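PDB 6Y0R: chitooligosaccharide oxidase from Gibberella zeae, which oxidises the C1 hydroxyl of chitooligosaccharides to the corresponding lactone with a bicovalently bound FAD, passing the electrons to molecular oxygen to give hydrogen peroxide. Local coordinates for residues A62-P67 with H107-L112; A148-T153 with Q225-P230; Y340-A345 with Y447-I452. All blocks are in the same frame, centred on the assembly; numbering follows the deposited sequence.

Contact 1 (A62-P67 with H107-L112); sequences AAIAVP and HLMIEL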
# COMPACT_ATOMS: atom_id res chain seq x y z
N ALA A 62 -18.25 16.01 5.23
CA ALA A 62 -18.98 17.30 5.23
C ALA A 62 -19.28 17.75 3.80
O ALA A 62 -20.34 18.36 3.58
CB ALA A 62 -18.19 18.34 5.99
N ALA A 63 -18.40 17.45 2.84
CA ALA A 63 -18.45 17.91 1.45
C ALA A 63 -17.54 17.00 0.64
O ALA A 63 -16.53 16.50 1.21
CB ALA A 63 -18.03 19.35 1.33
N ILE A 64 -17.89 16.79 -0.62
CA ILE A 64 -17.01 16.05 -1.55
C ILE A 64 -16.71 16.97 -2.72
O ILE A 64 -17.66 17.24 -3.51
CB ILE A 64 -17.64 14.72 -1.98
CG1 ILE A 64 -18.02 13.84 -0.80
CG2 ILE A 64 -16.70 14.03 -2.95
CD1 ILE A 64 -18.65 12.50 -1.18
N ALA A 65 -15.48 17.45 -2.83
CA ALA A 65 -15.00 18.22 -3.99
C ALA A 65 -14.53 17.22 -5.06
O ALA A 65 -13.90 16.18 -4.70
CB ALA A 65 -13.89 19.17 -3.62
N VAL A 66 -14.85 17.49 -6.33
CA VAL A 66 -14.53 16.57 -7.46
C VAL A 66 -13.78 17.36 -8.53
O VAL A 66 -14.26 17.58 -9.65
CB VAL A 66 -15.75 15.83 -7.99
CG1 VAL A 66 -15.30 14.74 -8.95
CG2 VAL A 66 -16.60 15.21 -6.90
N PRO A 67 -12.55 17.79 -8.22
CA PRO A 67 -11.79 18.63 -9.14
C PRO A 67 -11.29 17.89 -10.38
O PRO A 67 -10.94 16.72 -10.32
CB PRO A 67 -10.59 19.10 -8.32
CG PRO A 67 -10.39 17.94 -7.32
CD PRO A 67 -11.79 17.47 -6.99
N HIS A 107 -15.11 15.45 7.25
CA HIS A 107 -14.01 16.11 6.53
C HIS A 107 -14.52 16.73 5.23
O HIS A 107 -15.56 16.24 4.73
CB HIS A 107 -12.87 15.12 6.20
CG HIS A 107 -12.09 14.72 7.41
ND1 HIS A 107 -10.72 14.44 7.34
CD2 HIS A 107 -12.45 14.62 8.72
CE1 HIS A 107 -10.32 14.13 8.56
NE2 HIS A 107 -11.35 14.23 9.41
N LEU A 108 -13.75 17.66 4.69
CA LEU A 108 -13.80 18.02 3.26
C LEU A 108 -13.01 16.91 2.56
O LEU A 108 -11.79 16.86 2.78
CB LEU A 108 -13.20 19.39 3.00
CG LEU A 108 -12.92 19.73 1.53
CD1 LEU A 108 -14.16 19.54 0.69
CD2 LEU A 108 -12.37 21.14 1.39
N MET A 109 -13.71 16.08 1.80
CA MET A 109 -13.01 15.04 1.00
C MET A 109 -12.78 15.53 -0.44
O MET A 109 -13.73 16.04 -1.11
CB MET A 109 -13.74 13.70 1.03
CG MET A 109 -12.92 12.57 0.37
SD MET A 109 -13.72 10.99 0.59
CE MET A 109 -15.06 11.18 -0.59
N ILE A 110 -11.55 15.46 -0.88
CA ILE A 110 -11.16 15.87 -2.25
C ILE A 110 -10.97 14.58 -3.04
O ILE A 110 -9.93 13.88 -2.83
CB ILE A 110 -9.96 16.83 -2.25
CG1 ILE A 110 -10.25 18.07 -1.37
CG2 ILE A 110 -9.61 17.22 -3.68
CD1 ILE A 110 -9.14 19.06 -1.29
N GLU A 111 -11.99 14.27 -3.84
CA GLU A 111 -12.01 13.08 -4.74
C GLU A 111 -11.10 13.38 -5.92
O GLU A 111 -11.33 14.37 -6.64
CB GLU A 111 -13.44 12.77 -5.17
CG GLU A 111 -13.52 11.68 -6.20
CD GLU A 111 -13.08 10.33 -5.64
OE1 GLU A 111 -13.63 9.91 -4.57
OE2 GLU A 111 -12.12 9.75 -6.20
N LEU A 112 -10.07 12.58 -6.18
CA LEU A 112 -9.09 12.86 -7.26
C LEU A 112 -9.24 11.91 -8.47
O LEU A 112 -8.45 12.05 -9.39
CB LEU A 112 -7.65 12.79 -6.73
CG LEU A 112 -7.33 13.80 -5.62
CD1 LEU A 112 -6.00 13.51 -4.97
CD2 LEU A 112 -7.38 15.22 -6.18
O HOH W 1 -11.33 14.08 -9.34
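Ala62 N donates to His107 O over 2.7 Å, the shortest of four backbone bonds that zip segment 62-67 to segment 107-112; its N-H...O angle of 135° is the most bent of the set. Beyond it the ladder is regular: Met109 N reaches Ala63 O, Ala65 N reaches Met109 O at 2.8 Å, and Glu111 N reaches Ala65 O. Because Met109 and Ala65 each use both N and O on the neighbouring chain, and three successive bridges run in one direction, strands 63-65 and 108-111 are parallel, with axes 26° apart. The CA of Ile64 adds a C-H...O contact to Met109 O at 3.3 Å. Past the strands, water 1 donates to Pro67 O and Glu111 O and so spans the diverging ends.

The sheet's two faces differ. On one, Ile64 and Met109 run side by side; the bend at chi3 (74°) turns the methyl CE of Met109 to 3.9 Å from Ile64 CD1. Ile64 also touches Trp46 of helix 44-50. On the other, Leu108 CD1 lies 3.9 Å from Ala63 CB, and the Pro67 and Ile110 side chains cross at about a right angle, Pro67 CG 3.8 Å from Ile110 CG2. Helix 70-83, the beta-alpha-beta crossover from strand 63-65 to parallel strand 87-90, covers this face.

Glu111 contributes its CB, while its carboxylate turns off to Lys90 and Asp113 N. Main-chain bonds and aliphatic carbon thus supply the cohesion; Ala63 N is buried without a partner in the model, and the carboxylate's charge is probably offset by Lys90 of strand 87-90.

Contact 2 (A148-T153 with Q225-P230); sequences ALAHGT and QTFAAP. With FAD (flavin-adenine dinucleotide), chain B.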
# COMPACT_ATOMS: atom_id res chain seq x y z
N ALA A 148 7.58 0.73 -17.19
CA ALA A 148 6.90 0.19 -15.99
C ALA A 148 7.39 0.93 -14.75
O ALA A 148 8.46 1.55 -14.79
CB ALA A 148 7.14 -1.30 -15.89
N LEU A 149 6.55 0.84 -13.72
CA LEU A 149 6.90 1.21 -12.32
C LEU A 149 6.73 -0.00 -11.43
O LEU A 149 6.09 -1.01 -11.83
CB LEU A 149 6.00 2.35 -11.85
CG LEU A 149 6.22 3.67 -12.58
CD1 LEU A 149 5.20 4.66 -12.07
CD2 LEU A 149 7.65 4.16 -12.40
N ALA A 150 7.36 0.08 -10.26
CA ALA A 150 7.32 -1.00 -9.27
C ALA A 150 6.12 -0.73 -8.37
O ALA A 150 6.23 0.04 -7.50
CB ALA A 150 8.60 -1.08 -8.50
N HIS A 151 5.00 -1.35 -8.65
CA HIS A 151 3.76 -1.15 -7.88
C HIS A 151 3.16 -2.52 -7.61
O HIS A 151 3.72 -3.56 -8.06
CB HIS A 151 2.80 -0.23 -8.60
CG HIS A 151 2.48 -0.70 -9.99
ND1 HIS A 151 1.74 -1.84 -10.25
CD2 HIS A 151 2.87 -0.20 -11.18
CE1 HIS A 151 1.63 -1.98 -11.57
NE2 HIS A 151 2.33 -1.00 -12.17
N GLY A 152 2.13 -2.52 -6.77
CA GLY A 152 1.46 -3.72 -6.28
C GLY A 152 0.58 -4.32 -7.35
O GLY A 152 0.54 -3.85 -8.51
N THR A 153 -0.14 -5.34 -6.95
CA THR A 153 -1.02 -6.08 -7.87
C THR A 153 -2.44 -5.56 -7.78
O THR A 153 -3.20 -5.76 -8.65
CB THR A 153 -0.99 -7.57 -7.55
OG1 THR A 153 -1.42 -7.70 -6.21
CG2 THR A 153 0.38 -8.17 -7.72
N GLN A 225 11.14 7.98 -12.42
CA GLN A 225 12.05 7.38 -13.42
C GLN A 225 11.55 5.96 -13.66
O GLN A 225 11.74 5.09 -12.78
CB GLN A 225 13.50 7.39 -12.95
CG GLN A 225 14.44 6.76 -13.98
CD GLN A 225 14.35 7.42 -15.34
OE1 GLN A 225 14.44 8.63 -15.46
NE2 GLN A 225 14.11 6.62 -16.39
N THR A 226 10.88 5.73 -14.79
CA THR A 226 10.41 4.38 -15.15
C THR A 226 11.60 3.45 -15.43
O THR A 226 12.72 3.93 -15.73
CB THR A 226 9.44 4.39 -16.34
OG1 THR A 226 10.23 4.65 -17.51
CG2 THR A 226 8.30 5.36 -16.16
N PHE A 227 11.34 2.15 -15.44
CA PHE A 227 12.29 1.13 -15.93
C PHE A 227 11.67 0.45 -17.16
O PHE A 227 10.45 0.59 -17.41
CB PHE A 227 12.72 0.12 -14.87
CG PHE A 227 11.59 -0.58 -14.16
CD1 PHE A 227 11.03 -1.75 -14.66
CD2 PHE A 227 11.11 -0.06 -12.97
CE1 PHE A 227 9.99 -2.39 -14.00
CE2 PHE A 227 10.05 -0.69 -12.32
CZ PHE A 227 9.50 -1.85 -12.83
N ALA A 228 12.51 -0.16 -17.97
CA ALA A 228 12.02 -0.92 -19.13
C ALA A 228 11.13 -2.08 -18.62
O ALA A 228 11.59 -2.87 -17.80
CB ALA A 228 13.21 -1.42 -19.93
N ALA A 229 9.93 -2.20 -19.15
CA ALA A 229 8.96 -3.27 -18.80
C ALA A 229 9.53 -4.57 -19.32
O ALA A 229 9.84 -4.68 -20.52
CB ALA A 229 7.62 -2.95 -19.39
N PRO A 230 9.71 -5.59 -18.45
CA PRO A 230 10.30 -6.85 -18.87
C PRO A 230 9.53 -7.50 -20.03
O PRO A 230 8.29 -7.58 -20.02
CB PRO A 230 10.22 -7.76 -17.65
CG PRO A 230 10.12 -6.80 -16.47
CD PRO A 230 9.50 -5.53 -16.99
PA FAD B . -7.10 6.13 -0.69
O1A FAD B . -8.05 5.54 0.27
O2A FAD B . -7.58 7.04 -1.75
O5B FAD B . -5.92 6.87 0.08
C5B FAD B . -5.05 6.20 0.98
C4B FAD B . -4.38 7.21 1.90
O4B FAD B . -3.55 8.09 1.10
C3B FAD B . -5.30 8.17 2.68
O3B FAD B . -4.66 8.61 3.88
C2B FAD B . -5.45 9.34 1.72
O2B FAD B . -5.88 10.56 2.33
C1B FAD B . -4.05 9.42 1.17
N9A FAD B . -3.96 10.01 -0.16
C8A FAD B . -4.44 9.46 -1.32
N7A FAD B . -4.21 10.23 -2.38
C5A FAD B . -3.56 11.34 -1.87
C6A FAD B . -3.06 12.51 -2.47
N6A FAD B . -3.13 12.71 -3.79
N1A FAD B . -2.49 13.46 -1.68
C2A FAD B . -2.46 13.22 -0.35
N3A FAD B . -2.87 12.15 0.33
C4A FAD B . -3.42 11.23 -0.49
N1 FAD B . -0.58 -2.44 -1.26
C2 FAD B . 0.63 -2.84 -1.65
O2 FAD B . 1.69 -2.25 -1.21
N3 FAD B . 0.75 -3.86 -2.55
C4 FAD B . -0.34 -4.53 -3.09
O4 FAD B . -0.17 -5.44 -3.92
C4X FAD B . -1.63 -4.12 -2.70
N5 FAD B . -2.70 -4.70 -3.25
C5X FAD B . -3.94 -4.18 -2.95
C6 FAD B . -5.09 -4.73 -3.57
C7 FAD B . -6.36 -4.26 -3.27
C7M FAD B . -7.59 -4.87 -3.92
C8 FAD B . -6.51 -3.13 -2.36
C8M FAD B . -7.84 -2.47 -2.08
C9 FAD B . -5.36 -2.63 -1.72
C9A FAD B . -4.08 -3.14 -2.00
N10 FAD B . -2.94 -2.59 -1.38
C10 FAD B . -1.66 -3.04 -1.74
C1' FAD B . -3.04 -1.53 -0.37
C2' FAD B . -2.91 -0.15 -1.01
O2' FAD B . -1.54 0.13 -1.33
C3' FAD B . -3.43 0.86 -0.02
O3' FAD B . -4.81 0.52 0.21
C4' FAD B . -3.28 2.28 -0.59
O4' FAD B . -3.16 3.25 0.46
C5' FAD B . -4.46 2.59 -1.45
O5' FAD B . -4.27 3.83 -2.16
P FAD B . -5.56 4.55 -2.73
O1P FAD B . -5.14 5.79 -3.43
O2P FAD B . -6.44 3.61 -3.48
O3P FAD B . -6.37 4.85 -1.36
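Two backbone hydrogen bonds join Ala148 and Phe227 as an antiparallel hydrogen-bonded pair. Phe227 N donates to Ala148 O at 3.0 Å in the carbonyl plane, with a nearly straight N-H...O angle of 164°; the return bond, Ala148 N to Phe227 O, is more bent at 135°.

Van der Waals contacts with backbone and methyl groups surround the Phe227 ring. With chi1 at 53°, CG sits between the backbone N and carbonyl carbon, folding the ring back over its partner: Ala148 O lies 3.6 Å above one face, toward the rim, and Ala148 CB approaches CE1 at 3.6 Å. Ala150 N comes to the edge, 3.5 Å from CE2. The ring also stacks with His175. Separately, Leu149 CD2 packs on Thr226 CG2 at 4.0 Å, while the Thr226 hydroxyl is engaged by Gly124 O and Arg147.

Polar contacts at the far end concern the flavin. His151 ND1 donates to Gly152 O on a lone pair, at 2.9 Å and in its own ring plane, just before Thr153, whose N donates to FAD O4 at 3.0 Å. The pairing of short strand 147-148 with strand 218-228, in the FAD-binding PCMH-type region, thus leads into the flavin-contacting loop, where Cys154 is probably a covalent flavin link.

Contact 3 (Y340-A345 with Y447-I452); sequences YASSLA and YPDSQI. With FAD (flavin-adenine dinucleotide), chain B.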
# COMPACT_ATOMS: atom_id res chain seq x y z
N TYR A 340 -11.40 -6.78 8.09
CA TYR A 340 -10.41 -6.22 9.02
C TYR A 340 -9.04 -6.80 8.63
O TYR A 340 -8.94 -7.90 8.14
CB TYR A 340 -10.77 -6.59 10.45
CG TYR A 340 -9.72 -6.21 11.45
CD1 TYR A 340 -9.31 -4.89 11.61
CD2 TYR A 340 -9.06 -7.17 12.20
CE1 TYR A 340 -8.32 -4.54 12.50
CE2 TYR A 340 -8.10 -6.84 13.12
CZ TYR A 340 -7.69 -5.52 13.25
OH TYR A 340 -6.72 -5.21 14.16
N ALA A 341 -8.02 -5.97 8.74
CA ALA A 341 -6.64 -6.36 8.38
C ALA A 341 -5.68 -5.78 9.38
O ALA A 341 -5.97 -4.82 10.12
CB ALA A 341 -6.33 -5.88 6.98
N SER A 342 -4.48 -6.34 9.37
CA SER A 342 -3.34 -5.81 10.13
C SER A 342 -2.08 -6.22 9.37
O SER A 342 -2.21 -6.80 8.30
CB SER A 342 -3.33 -6.36 11.54
OG SER A 342 -2.37 -5.75 12.35
N SER A 343 -0.94 -5.85 9.91
CA SER A 343 0.34 -6.12 9.23
C SER A 343 1.44 -6.22 10.27
O SER A 343 1.25 -5.81 11.46
CB SER A 343 0.68 -5.08 8.16
OG SER A 343 0.86 -3.77 8.72
N LEU A 344 2.59 -6.71 9.82
CA LEU A 344 3.80 -6.75 10.67
C LEU A 344 5.01 -6.58 9.75
O LEU A 344 5.19 -7.43 8.89
CB LEU A 344 3.81 -8.09 11.41
CG LEU A 344 5.07 -8.37 12.22
CD1 LEU A 344 5.28 -7.30 13.28
CD2 LEU A 344 4.93 -9.76 12.83
N ALA A 345 5.83 -5.57 10.04
CA ALA A 345 7.17 -5.44 9.45
C ALA A 345 8.16 -6.02 10.46
O ALA A 345 8.24 -5.49 11.57
CB ALA A 345 7.45 -4.01 9.15
N TYR A 447 -1.25 -1.10 4.87
CA TYR A 447 -2.10 -2.17 5.45
C TYR A 447 -2.46 -1.74 6.86
O TYR A 447 -2.10 -2.41 7.84
CB TYR A 447 -1.39 -3.52 5.50
CG TYR A 447 -0.97 -4.11 4.18
CD1 TYR A 447 -1.65 -3.83 3.01
CD2 TYR A 447 0.07 -5.01 4.13
CE1 TYR A 447 -1.27 -4.40 1.81
CE2 TYR A 447 0.46 -5.58 2.93
CZ TYR A 447 -0.20 -5.27 1.76
OH TYR A 447 0.11 -5.79 0.53
N PRO A 448 -3.15 -0.61 7.00
CA PRO A 448 -3.34 0.01 8.31
C PRO A 448 -4.26 -0.81 9.21
O PRO A 448 -5.17 -1.45 8.70
CB PRO A 448 -3.96 1.36 8.02
CG PRO A 448 -4.71 1.14 6.73
CD PRO A 448 -3.86 0.14 5.95
N ASP A 449 -3.99 -0.78 10.50
CA ASP A 449 -4.74 -1.51 11.55
C ASP A 449 -5.58 -0.49 12.33
O ASP A 449 -5.04 0.27 13.12
CB ASP A 449 -3.76 -2.22 12.48
CG ASP A 449 -4.41 -3.16 13.47
OD1 ASP A 449 -5.62 -2.94 13.77
OD2 ASP A 449 -3.71 -4.11 13.92
N SER A 450 -6.90 -0.56 12.15
CA SER A 450 -7.84 0.38 12.81
C SER A 450 -7.82 0.25 14.32
O SER A 450 -8.30 1.22 14.93
CB SER A 450 -9.22 0.21 12.31
OG SER A 450 -9.65 -1.10 12.47
N GLN A 451 -7.45 -0.89 14.90
CA GLN A 451 -7.66 -1.17 16.35
C GLN A 451 -6.50 -0.68 17.21
O GLN A 451 -6.66 -0.65 18.43
CB GLN A 451 -7.91 -2.65 16.59
CG GLN A 451 -9.10 -3.17 15.82
CD GLN A 451 -10.32 -2.29 15.96
OE1 GLN A 451 -11.05 -2.41 16.97
NE2 GLN A 451 -10.61 -1.53 14.94
N ILE A 452 -5.36 -0.35 16.63
CA ILE A 452 -4.18 0.03 17.46
C ILE A 452 -4.43 1.38 18.09
O ILE A 452 -5.07 2.23 17.42
CB ILE A 452 -2.93 0.06 16.56
CG1 ILE A 452 -2.62 -1.39 16.18
CG2 ILE A 452 -1.75 0.78 17.22
CD1 ILE A 452 -1.36 -1.48 15.39
PA FAD B . -7.10 6.13 -0.69
O1A FAD B . -8.05 5.54 0.27
O2A FAD B . -7.58 7.04 -1.75
O5B FAD B . -5.92 6.87 0.08
C5B FAD B . -5.05 6.20 0.98
C4B FAD B . -4.38 7.21 1.90
O4B FAD B . -3.55 8.09 1.10
C3B FAD B . -5.30 8.17 2.68
O3B FAD B . -4.66 8.61 3.88
C2B FAD B . -5.45 9.34 1.72
O2B FAD B . -5.88 10.56 2.33
C1B FAD B . -4.05 9.42 1.17
N9A FAD B . -3.96 10.01 -0.16
C8A FAD B . -4.44 9.46 -1.32
N7A FAD B . -4.21 10.23 -2.38
C5A FAD B . -3.56 11.34 -1.87
C6A FAD B . -3.06 12.51 -2.47
N6A FAD B . -3.13 12.71 -3.79
N1A FAD B . -2.49 13.46 -1.68
C2A FAD B . -2.46 13.22 -0.35
N3A FAD B . -2.87 12.15 0.33
C4A FAD B . -3.42 11.23 -0.49
N1 FAD B . -0.58 -2.44 -1.26
C2 FAD B . 0.63 -2.84 -1.65
O2 FAD B . 1.69 -2.25 -1.21
N3 FAD B . 0.75 -3.86 -2.55
C4 FAD B . -0.34 -4.53 -3.09
O4 FAD B . -0.17 -5.44 -3.92
C4X FAD B . -1.63 -4.12 -2.70
N5 FAD B . -2.70 -4.70 -3.25
C5X FAD B . -3.94 -4.18 -2.95
C6 FAD B . -5.09 -4.73 -3.57
C7 FAD B . -6.36 -4.26 -3.27
C7M FAD B . -7.59 -4.87 -3.92
C8 FAD B . -6.51 -3.13 -2.36
C8M FAD B . -7.84 -2.47 -2.08
C9 FAD B . -5.36 -2.63 -1.72
C9A FAD B . -4.08 -3.14 -2.00
N10 FAD B . -2.94 -2.59 -1.38
C10 FAD B . -1.66 -3.04 -1.74
C1' FAD B . -3.04 -1.53 -0.37
C2' FAD B . -2.91 -0.15 -1.01
O2' FAD B . -1.54 0.13 -1.33
C3' FAD B . -3.43 0.86 -0.02
O3' FAD B . -4.81 0.52 0.21
C4' FAD B . -3.28 2.28 -0.59
O4' FAD B . -3.16 3.25 0.46
C5' FAD B . -4.46 2.59 -1.45
O5' FAD B . -4.27 3.83 -2.16
P FAD B . -5.56 4.55 -2.73
O1P FAD B . -5.14 5.79 -3.43
O2P FAD B . -6.44 3.61 -3.48
O3P FAD B . -6.37 4.85 -1.36
O HOH W 2 -7.45 -2.56 9.79
O HOH W 3 -0.96 -2.64 10.17
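Asp449 is gripped from strand 338-346 by two hydroxyls. Tyr340 OH donates to Asp449 OD1 at 2.6 Å, on the syn side but 32° out of the carboxylate plane, and Ser342 OG donates to Asp449 OD2 at 2.6 Å from above that plane. Asp449 OD1 lies near the plane of the Tyr340 ring, at its edge, although the ring and carboxylate planes are 66° apart. A chi1 of -171° carries the carboxylate away from its own backbone N and across to the strand. Farther along, Ser343 CB meets Tyr447 CB at 3.7 Å, at the edge of the Tyr447 ring.

Waters fill in between the backbones. Water 2 donates to Ala341 O and Pro448 O and accepts from Ser450 N; water 3 donates to Tyr447 O and also hydrogen-bonds Ser343 OG, itself bound by Tyr444 N.

The next shell fixes these groups. Gln451 N donates to Asp449 OD1 at 3.0 Å, on the anti side and from the opposite face to Tyr340 OH, making an Asx turn within the type I turn 449-452. Gln451 NE2 holds Ser450 OG at 2.7 Å in its amide plane. Outside the two segments, Arg56 binds the same hydroxyl, Phe422 meets the Tyr340 ring edge-to-face, and the rings of Tyr444 and Tyr96 meet that of Tyr447.

At the other end, Tyr447 reaches the flavin, its CE1 3.7 Å from FAD N1. Three donors on one buried carboxylate, with Arg429 only a long, weak ion pair, would be expected to stabilise its negative charge; they tie the loop bearing Tyr447 to the edge strand 338-346 of the seven-stranded antiparallel sheet.

Overall arrangement
All three contacts are largely buried, but only contact 3 has an exposed touching residue, in its turn. Contacts 1 and 2 both belong to the FAD-binding PCMH-type range, in different sheets, with centres 30 Å apart; contact 3 joins the edge strand of the seven-stranded antiparallel sheet to a loop of the berberine-like region. Chemistry follows place: contact 1 relies on parallel backbone pairing and aliphatic side chains, contact 2 on one antiparallel pair and an aromatic ring, contact 3 on carboxylate, hydroxyls and water. Contacts 2 and 3 lie on opposite sides of the chain's centre yet both touch the FAD isoalloxazine, whereas contact 1 meets FAD at its adenine end, through Leu112.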